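Local coordinates for neurotoxin (Clostridium botulinum, PDB 1ZB7), which cleaves synaptobrevins-1, -2 and -3 as a zinc endopeptidase once the toxin's light chain reaches the host cytosol, at residues 94-99 with 107-112; 99-104 with 392-397; 32-37 with 44-49. All blocks are in the same frame, centred on the assembly; numbering follows the deposited sequence.

Interaction 1. Residues 94-99 with 107-112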
loop_
_atom_site.group_PDB
_atom_site.type_symbol
_atom_site.label_atom_id
_atom_site.label_comp_id
_atom_site.label_asym_id
_atom_site.label_seq_id
_atom_site.Cartn_x
_atom_site.Cartn_y
_atom_site.Cartn_z
ATOM N N LYS A 94 -12.512 -16.328 -26.892
ATOM C CA LYS A 94 -12.742 -14.992 -27.359
ATOM C C LYS A 94 -11.740 -14.070 -26.673
ATOM O O LYS A 94 -11.187 -13.184 -27.285
ATOM C CB LYS A 94 -14.160 -14.538 -27.091
ATOM C CG LYS A 94 -14.473 -13.085 -27.456
ATOM C CD LYS A 94 -15.901 -12.908 -27.783
ATOM C CE LYS A 94 -16.266 -11.400 -28.117
ATOM N NZ LYS A 94 -17.756 -11.272 -28.208
ATOM N N LEU A 95 -11.489 -14.303 -25.405
ATOM C CA LEU A 95 -10.551 -13.501 -24.661
ATOM C C LEU A 95 -9.154 -13.668 -25.177
ATOM O O LEU A 95 -8.462 -12.686 -25.361
ATOM C CB LEU A 95 -10.653 -13.794 -23.152
ATOM C CG LEU A 95 -12.005 -13.464 -22.459
ATOM C CD1 LEU A 95 -11.834 -13.809 -20.986
ATOM C CD2 LEU A 95 -12.386 -12.068 -22.627
ATOM N N PHE A 96 -8.742 -14.892 -25.494
ATOM C CA PHE A 96 -7.436 -15.055 -26.111
ATOM C C PHE A 96 -7.413 -14.384 -27.473
ATOM O O PHE A 96 -6.392 -13.830 -27.864
ATOM C CB PHE A 96 -6.985 -16.514 -26.214
ATOM C CG PHE A 96 -6.411 -17.058 -24.953
ATOM C CD1 PHE A 96 -7.219 -17.720 -24.036
ATOM C CD2 PHE A 96 -5.072 -16.912 -24.678
ATOM C CE1 PHE A 96 -6.705 -18.208 -22.801
ATOM C CE2 PHE A 96 -4.489 -17.408 -23.445
ATOM C CZ PHE A 96 -5.306 -18.074 -22.509
ATOM N N ASN A 97 -8.499 -14.447 -28.217
ATOM C CA ASN A 97 -8.539 -13.752 -29.525
ATOM C C ASN A 97 -8.371 -12.253 -29.382
ATOM O O ASN A 97 -7.663 -11.644 -30.148
ATOM C CB ASN A 97 -9.775 -14.095 -30.349
ATOM C CG ASN A 97 -9.644 -15.421 -31.084
ATOM O OD1 ASN A 97 -8.596 -15.745 -31.635
ATOM N ND2 ASN A 97 -10.670 -16.210 -31.024
ATOM N N ARG A 98 -8.961 -11.693 -28.348
ATOM C CA ARG A 98 -8.768 -10.328 -27.999
ATOM C C ARG A 98 -7.297 -9.967 -27.679
ATOM O O ARG A 98 -6.756 -8.992 -28.244
ATOM C CB ARG A 98 -9.763 -9.934 -26.900
ATOM C CG ARG A 98 -9.543 -8.536 -26.287
ATOM C CD ARG A 98 -10.908 -7.871 -25.954
ATOM N NE ARG A 98 -10.752 -6.581 -25.290
ATOM C CZ ARG A 98 -10.312 -5.456 -25.841
ATOM N NH1 ARG A 98 -9.946 -5.415 -27.119
ATOM N NH2 ARG A 98 -10.208 -4.346 -25.089
ATOM N N ILE A 99 -6.657 -10.758 -26.835
ATOM C CA ILE A 99 -5.283 -10.548 -26.482
ATOM C C ILE A 99 -4.471 -10.620 -27.773
ATOM O O ILE A 99 -3.586 -9.810 -28.043
ATOM C CB ILE A 99 -4.789 -11.606 -25.465
ATOM C CG1 ILE A 99 -5.489 -11.351 -24.112
ATOM C CG2 ILE A 99 -3.232 -11.578 -25.349
ATOM C CD1 ILE A 99 -5.537 -12.524 -23.167
ATOM N N ARG A 107 2.883 -11.017 -28.767
ATOM C CA ARG A 107 4.181 -11.314 -28.213
ATOM C C ARG A 107 4.039 -12.022 -26.901
ATOM O O ARG A 107 4.725 -13.014 -26.667
ATOM C CB ARG A 107 4.969 -10.015 -28.072
ATOM C CG ARG A 107 6.424 -10.117 -28.181
ATOM C CD ARG A 107 7.084 -8.696 -28.229
ATOM N NE ARG A 107 6.287 -7.668 -28.952
ATOM C CZ ARG A 107 5.789 -6.526 -28.427
ATOM N NH1 ARG A 107 5.956 -6.224 -27.135
ATOM N NH2 ARG A 107 5.088 -5.676 -29.203
ATOM N N LEU A 108 3.126 -11.570 -26.034
ATOM C CA LEU A 108 2.837 -12.280 -24.724
ATOM C C LEU A 108 2.531 -13.755 -24.945
ATOM O O LEU A 108 3.152 -14.642 -24.364
ATOM C CB LEU A 108 1.720 -11.573 -23.939
ATOM C CG LEU A 108 1.246 -12.185 -22.631
ATOM C CD1 LEU A 108 2.417 -12.440 -21.747
ATOM C CD2 LEU A 108 0.244 -11.265 -21.879
ATOM N N LEU A 109 1.634 -14.023 -25.878
ATOM C CA LEU A 109 1.267 -15.432 -26.179
ATOM C C LEU A 109 2.366 -16.250 -26.820
ATOM O O LEU A 109 2.586 -17.360 -26.403
ATOM C CB LEU A 109 -0.045 -15.517 -26.996
ATOM C CG LEU A 109 -1.277 -14.768 -26.441
ATOM C CD1 LEU A 109 -2.458 -14.873 -27.405
ATOM C CD2 LEU A 109 -1.650 -15.296 -25.054
ATOM N N ASP A 110 3.132 -15.680 -27.759
ATOM C CA ASP A 110 4.303 -16.353 -28.348
ATOM C C ASP A 110 5.353 -16.763 -27.302
ATOM O O ASP A 110 5.873 -17.869 -27.318
ATOM C CB ASP A 110 5.026 -15.431 -29.337
ATOM C CG ASP A 110 4.280 -15.229 -30.661
ATOM O OD1 ASP A 110 3.510 -16.124 -31.066
ATOM O OD2 ASP A 110 4.523 -14.182 -31.333
ATOM N N MET A 111 5.663 -15.837 -26.409
ATOM C CA MET A 111 6.603 -16.104 -25.313
ATOM C C MET A 111 6.157 -17.180 -24.329
ATOM O O MET A 111 6.952 -17.976 -23.935
ATOM C CB MET A 111 6.915 -14.833 -24.554
ATOM C CG MET A 111 7.511 -13.764 -25.432
ATOM S SD MET A 111 8.569 -12.643 -24.513
ATOM C CE MET A 111 9.997 -13.707 -24.200
ATOM N N ILE A 112 4.865 -17.258 -24.019
ATOM C CA ILE A 112 4.337 -18.339 -23.169
ATOM C C ILE A 112 4.461 -19.701 -23.825
ATOM O O ILE A 112 4.910 -20.636 -23.201
ATOM C CB ILE A 112 2.855 -17.990 -22.687
ATOM C CG1 ILE A 112 2.929 -16.852 -21.626
ATOM C CG2 ILE A 112 2.130 -19.185 -22.206
ATOM C CD1 ILE A 112 1.613 -16.189 -21.307
#

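Interaction 2. Residues 99-104 with 392-397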
loop_
_atom_site.group_PDB
_atom_site.type_symbol
_atom_site.label_atom_id
_atom_site.label_comp_id
_atom_site.label_asym_id
_atom_site.label_seq_id
_atom_site.Cartn_x
_atom_site.Cartn_y
_atom_site.Cartn_z
ATOM N N ILE A 99 -6.657 -10.758 -26.835
ATOM C CA ILE A 99 -5.283 -10.548 -26.482
ATOM C C ILE A 99 -4.471 -10.620 -27.773
ATOM O O ILE A 99 -3.586 -9.810 -28.043
ATOM C CB ILE A 99 -4.789 -11.606 -25.465
ATOM C CG1 ILE A 99 -5.489 -11.351 -24.112
ATOM C CG2 ILE A 99 -3.232 -11.578 -25.349
ATOM C CD1 ILE A 99 -5.537 -12.524 -23.167
ATOM N N ASN A 100 -4.807 -11.605 -28.582
ATOM C CA ASN A 100 -4.131 -11.836 -29.846
ATOM C C ASN A 100 -4.388 -10.730 -30.937
ATOM O O ASN A 100 -3.805 -10.855 -31.989
ATOM C CB ASN A 100 -4.397 -13.277 -30.359
ATOM C CG ASN A 100 -3.189 -13.879 -31.119
ATOM O OD1 ASN A 100 -1.982 -13.653 -30.748
ATOM N ND2 ASN A 100 -3.497 -14.774 -32.099
ATOM N N SER A 101 -5.146 -9.659 -30.649
ATOM C CA SER A 101 -5.539 -8.660 -31.666
ATOM C C SER A 101 -4.519 -7.583 -31.843
ATOM O O SER A 101 -4.609 -6.830 -32.761
ATOM C CB SER A 101 -6.903 -7.984 -31.424
ATOM O OG SER A 101 -6.983 -7.305 -30.158
ATOM N N LYS A 102 -3.537 -7.510 -30.970
ATOM C CA LYS A 102 -2.569 -6.415 -30.985
ATOM C C LYS A 102 -1.140 -6.959 -30.781
ATOM O O LYS A 102 -0.953 -8.006 -30.200
ATOM C CB LYS A 102 -2.934 -5.375 -29.908
ATOM C CG LYS A 102 -4.128 -4.490 -30.303
ATOM C CD LYS A 102 -4.403 -3.414 -29.269
ATOM C CE LYS A 102 -5.869 -2.926 -29.379
ATOM N NZ LYS A 102 -6.081 -2.450 -30.777
ATOM N N PRO A 103 -0.146 -6.278 -31.339
ATOM C CA PRO A 103 1.214 -6.901 -31.303
ATOM C C PRO A 103 1.772 -7.256 -29.889
ATOM O O PRO A 103 2.368 -8.312 -29.719
ATOM C CB PRO A 103 2.097 -5.898 -32.096
ATOM C CG PRO A 103 1.094 -5.114 -32.950
ATOM C CD PRO A 103 -0.193 -5.024 -32.108
ATOM N N SER A 104 1.505 -6.436 -28.870
ATOM C CA SER A 104 1.992 -6.713 -27.515
ATOM C C SER A 104 1.408 -7.989 -26.902
ATOM O O SER A 104 2.147 -8.833 -26.342
ATOM C CB SER A 104 1.723 -5.525 -26.617
ATOM O OG SER A 104 0.307 -5.262 -26.546
ATOM N N THR A 392 -16.616 -6.835 -27.806
ATOM C CA THR A 392 -15.951 -7.297 -29.054
ATOM C C THR A 392 -14.454 -7.599 -28.828
ATOM O O THR A 392 -13.811 -7.082 -27.896
ATOM C CB THR A 392 -16.084 -6.278 -30.214
ATOM O OG1 THR A 392 -15.267 -5.141 -29.933
ATOM C CG2 THR A 392 -17.551 -5.843 -30.456
ATOM N N GLN A 393 -13.925 -8.460 -29.697
ATOM C CA GLN A 393 -12.529 -8.764 -29.757
ATOM C C GLN A 393 -11.640 -7.540 -29.848
ATOM O O GLN A 393 -10.640 -7.409 -29.099
ATOM C CB GLN A 393 -12.266 -9.657 -30.967
ATOM C CG GLN A 393 -12.565 -11.093 -30.664
ATOM C CD GLN A 393 -12.199 -12.056 -31.826
ATOM O OE1 GLN A 393 -11.202 -11.819 -32.633
ATOM N NE2 GLN A 393 -12.982 -13.179 -31.871
ATOM N N ASN A 394 -11.998 -6.653 -30.777
ATOM C CA ASN A 394 -11.128 -5.548 -31.089
ATOM C C ASN A 394 -11.216 -4.376 -30.145
ATOM O O ASN A 394 -10.204 -3.699 -29.954
ATOM C CB ASN A 394 -11.360 -5.095 -32.547
ATOM C CG ASN A 394 -10.746 -6.083 -33.539
ATOM O OD1 ASN A 394 -9.970 -7.006 -33.159
ATOM N ND2 ASN A 394 -11.123 -5.941 -34.781
ATOM N N GLU A 395 -12.403 -4.116 -29.583
ATOM C CA GLU A 395 -12.625 -2.946 -28.692
ATOM C C GLU A 395 -13.038 -3.283 -27.251
ATOM O O GLU A 395 -13.179 -2.382 -26.443
ATOM C CB GLU A 395 -13.690 -2.032 -29.303
ATOM C CG GLU A 395 -13.262 -1.409 -30.647
ATOM C CD GLU A 395 -14.213 -0.366 -31.108
ATOM O OE1 GLU A 395 -15.268 -0.855 -31.621
ATOM O OE2 GLU A 395 -13.970 0.903 -30.912
ATOM N N GLY A 396 -13.255 -4.563 -26.930
ATOM C CA GLY A 396 -13.934 -4.963 -25.670
ATOM C C GLY A 396 -15.259 -4.290 -25.470
ATOM O O GLY A 396 -16.078 -4.289 -26.362
ATOM N N PHE A 397 -15.452 -3.612 -24.325
ATOM C CA PHE A 397 -16.712 -2.917 -23.996
ATOM C C PHE A 397 -16.743 -1.524 -24.595
ATOM O O PHE A 397 -17.815 -0.925 -24.722
ATOM C CB PHE A 397 -16.898 -2.732 -22.454
ATOM C CG PHE A 397 -17.098 -4.021 -21.667
ATOM C CD1 PHE A 397 -18.273 -4.735 -21.763
ATOM C CD2 PHE A 397 -16.096 -4.490 -20.801
ATOM C CE1 PHE A 397 -18.448 -5.916 -21.015
ATOM C CE2 PHE A 397 -16.281 -5.662 -20.055
ATOM C CZ PHE A 397 -17.470 -6.356 -20.173
HETATM O O HOH W 1 -7.753 -4.809 -30.981
#

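Interaction 3. Residues 32-37 with 44-49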
loop_
_atom_site.group_PDB
_atom_site.type_symbol
_atom_site.label_atom_id
_atom_site.label_comp_id
_atom_site.label_asym_id
_atom_site.label_seq_id
_atom_site.Cartn_x
_atom_site.Cartn_y
_atom_site.Cartn_z
ATOM N N THR A 32 -8.942 -38.041 -10.655
ATOM C CA THR A 32 -10.061 -37.595 -11.484
ATOM C C THR A 32 -9.599 -36.998 -12.830
ATOM O O THR A 32 -8.777 -36.120 -12.869
ATOM C CB THR A 32 -10.901 -36.598 -10.682
ATOM O OG1 THR A 32 -11.375 -37.262 -9.503
ATOM C CG2 THR A 32 -12.126 -36.055 -11.473
ATOM N N TYR A 33 -10.145 -37.503 -13.925
ATOM C CA TYR A 33 -9.859 -36.989 -15.262
ATOM C C TYR A 33 -10.942 -36.082 -15.820
ATOM O O TYR A 33 -12.116 -36.361 -15.707
ATOM C CB TYR A 33 -9.662 -38.151 -16.254
ATOM C CG TYR A 33 -8.343 -38.862 -16.124
ATOM C CD1 TYR A 33 -7.295 -38.571 -16.994
ATOM C CD2 TYR A 33 -8.137 -39.791 -15.118
ATOM C CE1 TYR A 33 -6.127 -39.198 -16.919
ATOM C CE2 TYR A 33 -6.931 -40.438 -15.012
ATOM C CZ TYR A 33 -5.919 -40.128 -15.906
ATOM O OH TYR A 33 -4.696 -40.737 -15.828
ATOM N N TYR A 34 -10.504 -35.056 -16.535
ATOM C CA TYR A 34 -11.326 -33.999 -17.063
ATOM C C TYR A 34 -11.122 -33.792 -18.546
ATOM O O TYR A 34 -10.019 -33.981 -19.061
ATOM C CB TYR A 34 -10.942 -32.664 -16.396
ATOM C CG TYR A 34 -10.961 -32.656 -14.894
ATOM C CD1 TYR A 34 -12.172 -32.562 -14.186
ATOM C CD2 TYR A 34 -9.780 -32.699 -14.172
ATOM C CE1 TYR A 34 -12.182 -32.554 -12.831
ATOM C CE2 TYR A 34 -9.779 -32.690 -12.798
ATOM C CZ TYR A 34 -10.981 -32.611 -12.134
ATOM O OH TYR A 34 -10.961 -32.573 -10.750
ATOM N N LYS A 35 -12.152 -33.281 -19.202
ATOM C CA LYS A 35 -12.170 -33.033 -20.641
ATOM C C LYS A 35 -11.506 -31.686 -20.866
ATOM O O LYS A 35 -11.855 -30.733 -20.240
ATOM C CB LYS A 35 -13.575 -33.168 -21.222
ATOM C CG LYS A 35 -13.661 -32.819 -22.711
ATOM C CD LYS A 35 -14.978 -33.208 -23.359
ATOM C CE LYS A 35 -14.898 -33.126 -24.835
ATOM N NZ LYS A 35 -16.141 -33.424 -25.497
ATOM N N ALA A 36 -10.415 -31.664 -21.652
ATOM C CA ALA A 36 -9.607 -30.466 -21.884
ATOM C C ALA A 36 -9.387 -30.171 -23.386
ATOM O O ALA A 36 -9.483 -31.046 -24.201
ATOM C CB ALA A 36 -8.191 -30.556 -21.028
ATOM N N PHE A 37 -9.190 -28.898 -23.704
ATOM C CA PHE A 37 -9.190 -28.344 -25.092
ATOM C C PHE A 37 -7.905 -27.515 -25.291
ATOM O O PHE A 37 -7.601 -26.571 -24.526
ATOM C CB PHE A 37 -10.398 -27.487 -25.375
ATOM C CG PHE A 37 -11.691 -28.164 -25.098
ATOM C CD1 PHE A 37 -12.444 -28.720 -26.140
ATOM C CD2 PHE A 37 -12.120 -28.335 -23.809
ATOM C CE1 PHE A 37 -13.634 -29.381 -25.905
ATOM C CE2 PHE A 37 -13.339 -29.005 -23.538
ATOM C CZ PHE A 37 -14.090 -29.531 -24.628
ATOM N N TRP A 44 -4.098 -25.185 -22.489
ATOM C CA TRP A 44 -5.267 -25.993 -22.380
ATOM C C TRP A 44 -6.343 -25.241 -21.555
ATOM O O TRP A 44 -6.018 -24.591 -20.575
ATOM C CB TRP A 44 -4.920 -27.310 -21.673
ATOM C CG TRP A 44 -4.012 -28.151 -22.512
ATOM C CD1 TRP A 44 -2.564 -28.072 -22.617
ATOM C CD2 TRP A 44 -4.381 -29.216 -23.372
ATOM N NE1 TRP A 44 -2.138 -29.005 -23.437
ATOM C CE2 TRP A 44 -3.176 -29.736 -23.927
ATOM C CE3 TRP A 44 -5.597 -29.794 -23.720
ATOM C CZ2 TRP A 44 -3.162 -30.774 -24.843
ATOM C CZ3 TRP A 44 -5.603 -30.805 -24.666
ATOM C CH2 TRP A 44 -4.393 -31.315 -25.199
ATOM N N ILE A 45 -7.600 -25.313 -22.018
ATOM C CA ILE A 45 -8.786 -24.931 -21.246
ATOM C C ILE A 45 -9.517 -26.185 -20.716
ATOM O O ILE A 45 -9.849 -27.077 -21.422
ATOM C CB ILE A 45 -9.765 -24.113 -22.058
ATOM C CG1 ILE A 45 -9.070 -22.983 -22.807
ATOM C CG2 ILE A 45 -10.888 -23.592 -21.182
ATOM C CD1 ILE A 45 -8.245 -22.043 -21.952
ATOM N N VAL A 46 -9.738 -26.186 -19.437
ATOM C CA VAL A 46 -10.494 -27.182 -18.717
ATOM C C VAL A 46 -11.722 -26.469 -18.099
ATOM O O VAL A 46 -11.614 -25.819 -17.070
ATOM C CB VAL A 46 -9.694 -27.891 -17.639
ATOM C CG1 VAL A 46 -10.467 -29.050 -17.070
ATOM C CG2 VAL A 46 -8.359 -28.444 -18.194
ATOM N N PRO A 47 -12.850 -26.540 -18.763
ATOM C CA PRO A 47 -14.081 -25.828 -18.301
ATOM C C PRO A 47 -14.800 -26.536 -17.167
ATOM O O PRO A 47 -15.873 -27.020 -17.341
ATOM C CB PRO A 47 -14.952 -25.746 -19.568
ATOM C CG PRO A 47 -14.207 -26.322 -20.607
ATOM C CD PRO A 47 -13.112 -27.179 -20.047
ATOM N N GLU A 48 -14.147 -26.599 -16.022
ATOM C CA GLU A 48 -14.667 -27.263 -14.905
ATOM C C GLU A 48 -14.251 -26.419 -13.717
ATOM O O GLU A 48 -13.275 -25.702 -13.750
ATOM C CB GLU A 48 -14.007 -28.628 -14.652
ATOM C CG GLU A 48 -13.954 -29.617 -15.772
ATOM C CD GLU A 48 -15.141 -30.554 -15.780
ATOM O OE1 GLU A 48 -15.654 -30.780 -14.658
ATOM O OE2 GLU A 48 -15.477 -31.095 -16.900
ATOM N N ARG A 49 -14.940 -26.638 -12.630
ATOM C CA ARG A 49 -14.550 -26.077 -11.367
ATOM C C ARG A 49 -13.305 -26.782 -10.859
ATOM O O ARG A 49 -13.215 -27.965 -10.930
ATOM C CB ARG A 49 -15.712 -26.174 -10.341
ATOM C CG ARG A 49 -17.004 -25.524 -10.828
ATOM C CD ARG A 49 -16.943 -24.004 -10.922
ATOM N NE ARG A 49 -16.858 -23.389 -9.599
ATOM C CZ ARG A 49 -17.875 -23.154 -8.782
ATOM N NH1 ARG A 49 -19.108 -23.383 -9.185
ATOM N NH2 ARG A 49 -17.671 -22.630 -7.595
HETATM O O HOH W 2 -14.658 -33.766 -17.475
HETATM O O HOH W 3 -14.339 -30.300 -18.931
#

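Interaction 1. Residues 94-99 with 107-112
Leu109 reaches out from helix 103-114 and divides its branched end between two residues of helix 82-99, Phe96 and Ile99. One methyl, CD2, comes to the edge of the Phe96 ring, close to the ring plane, and lies 3.8 Å from Phe96 CD2; the next ring atom, Phe96 CE2, is almost as near. The methine and the other methyl serve Ile99 instead: Leu109 CG stands 3.9 Å from Ile99 CG2, and Leu109 CD1 is 4.0 Å from the same methyl. The isoleucine and leucine side chains meet at about a right angle, whereas Phe96 runs at a slant to Leu109. With chi1 at -69°, Ile99 turns CG1 beside its backbone N and leaves CG2, anti to that N, to meet Leu109. A leucine suits this place because its fork can touch an aromatic edge and a beta-branched chain at once.

The two helices follow one another in the chain, joined by a short turn, and their closest CA atoms, those of Ile99 and Leu109, are 8.2 Å apart. Ile99 also packs on Leu228 and Met229 of helix 224-239. All three touching side chains are buried and purely hydrocarbon, which implies that this contact owes its hold to the exclusion of water and to close van der Waals packing, with no polar bond between the segments.

Interaction 2. Residues 99-104 with 392-397
A single water between Ser101, Lys102 and Asn394 is gripped by three protein atoms: it donates to Ser101 OG at 2.7 Å and to the backbone Asn394 O at 2.9 Å, and accepts from Lys102 NZ at 2.9 Å. Ser101 OG sits between its own backbone N and carbonyl carbon (chi1 58°), a rotation that also lets it donate to Arg98 O, three residues back at the end of helix 82-99. Serine suits the place because its short side chain keeps the hydroxyl beside the backbone. Direct approaches are looser, with Ser101 CB 3.7 Å from Asn394 OD1. Lysine suits its place because its chain, extended through chi2 and chi3 and then turned at its last bond, carries NZ to the water.

The serine and lysine belong to a type I beta turn, Ile99 to Lys102, that ends one helix, and Lys102 is the N-cap residue of the next, helix 103-114. Across the contact, residues 392-397 form a loop that contains an ST motif, in which Glu395 N donates to Thr392 OG1 at 3.1 Å. Beside the water bridge, Gln393 O accepts a hydrogen bond from Arg98 NH1 of helix 82-99.

Interaction 3. Residues 32-37 with 44-49
Phe37 and Ile45 face each other as an antiparallel hydrogen-bonded pair: Ile45 N donates to Phe37 O at 2.8 Å, nearly straight at 164°, and Phe37 N returns a more bent bond to Ile45 O at 3.0 Å. Followed outward, the Phe37 side chain runs alongside this partner strand. Its CB is 4.0 Å from Ile45 O; CG lies anti to the carbonyl carbon (chi1 -54°), which swings the ring along the neighbouring chain; CD2 meets Ile45 O at 3.5 Å, the oxygen lying in the ring plane at its edge; and CE2 reaches Pro47 CD at 3.9 Å, also at the ring edge, the two side chains crossing at about a right angle. The ring also meets Phe8 edge-to-face. An aromatic edge, slightly positive, suits a carbonyl oxygen.

Ala36 is small enough to let Val46 CG2 come within 3.5 Å of its CB, with Trp44 CE3 beside it. Beyond the hydrogen-bonded pair, Glu48 bends at chi2 and lays its CG near Tyr34 CD1. Its OE2 is joined through a water to Lys35 N and forms a salt bridge with Lys85.

This is the hairpin of strands 34-38 and 43-46 within a mixed sheet, between strands 19-23 and 158-161, while helix 82-99 packs on Phe37, Ile45 and Pro47 through Phe88 and Leu89.

Helix 82-99 runs through the whole set. Interaction 3 is a buried strand pairing, some of whose side chains pack on its middle turns, interaction 1 is a buried hydrocarbon contact at its last turns, and interaction 2 is a surface contact starting where it ends. Interactions 1 and 2 share Ile99, both use helix 103-114, and are joined by Arg98 of segment 94-99, whose guanidinium lies against the loop 392-397. Interactions 1 and 3 barely touch, Phe96 meeting Ile45. Interactions 2 and 3 remain apart, their nearest atoms about 10 Å from each other. The chemistry changes accordingly: apolar packing between helices, backbone bonds plus packing in the sheet, and a water bridge at the surface.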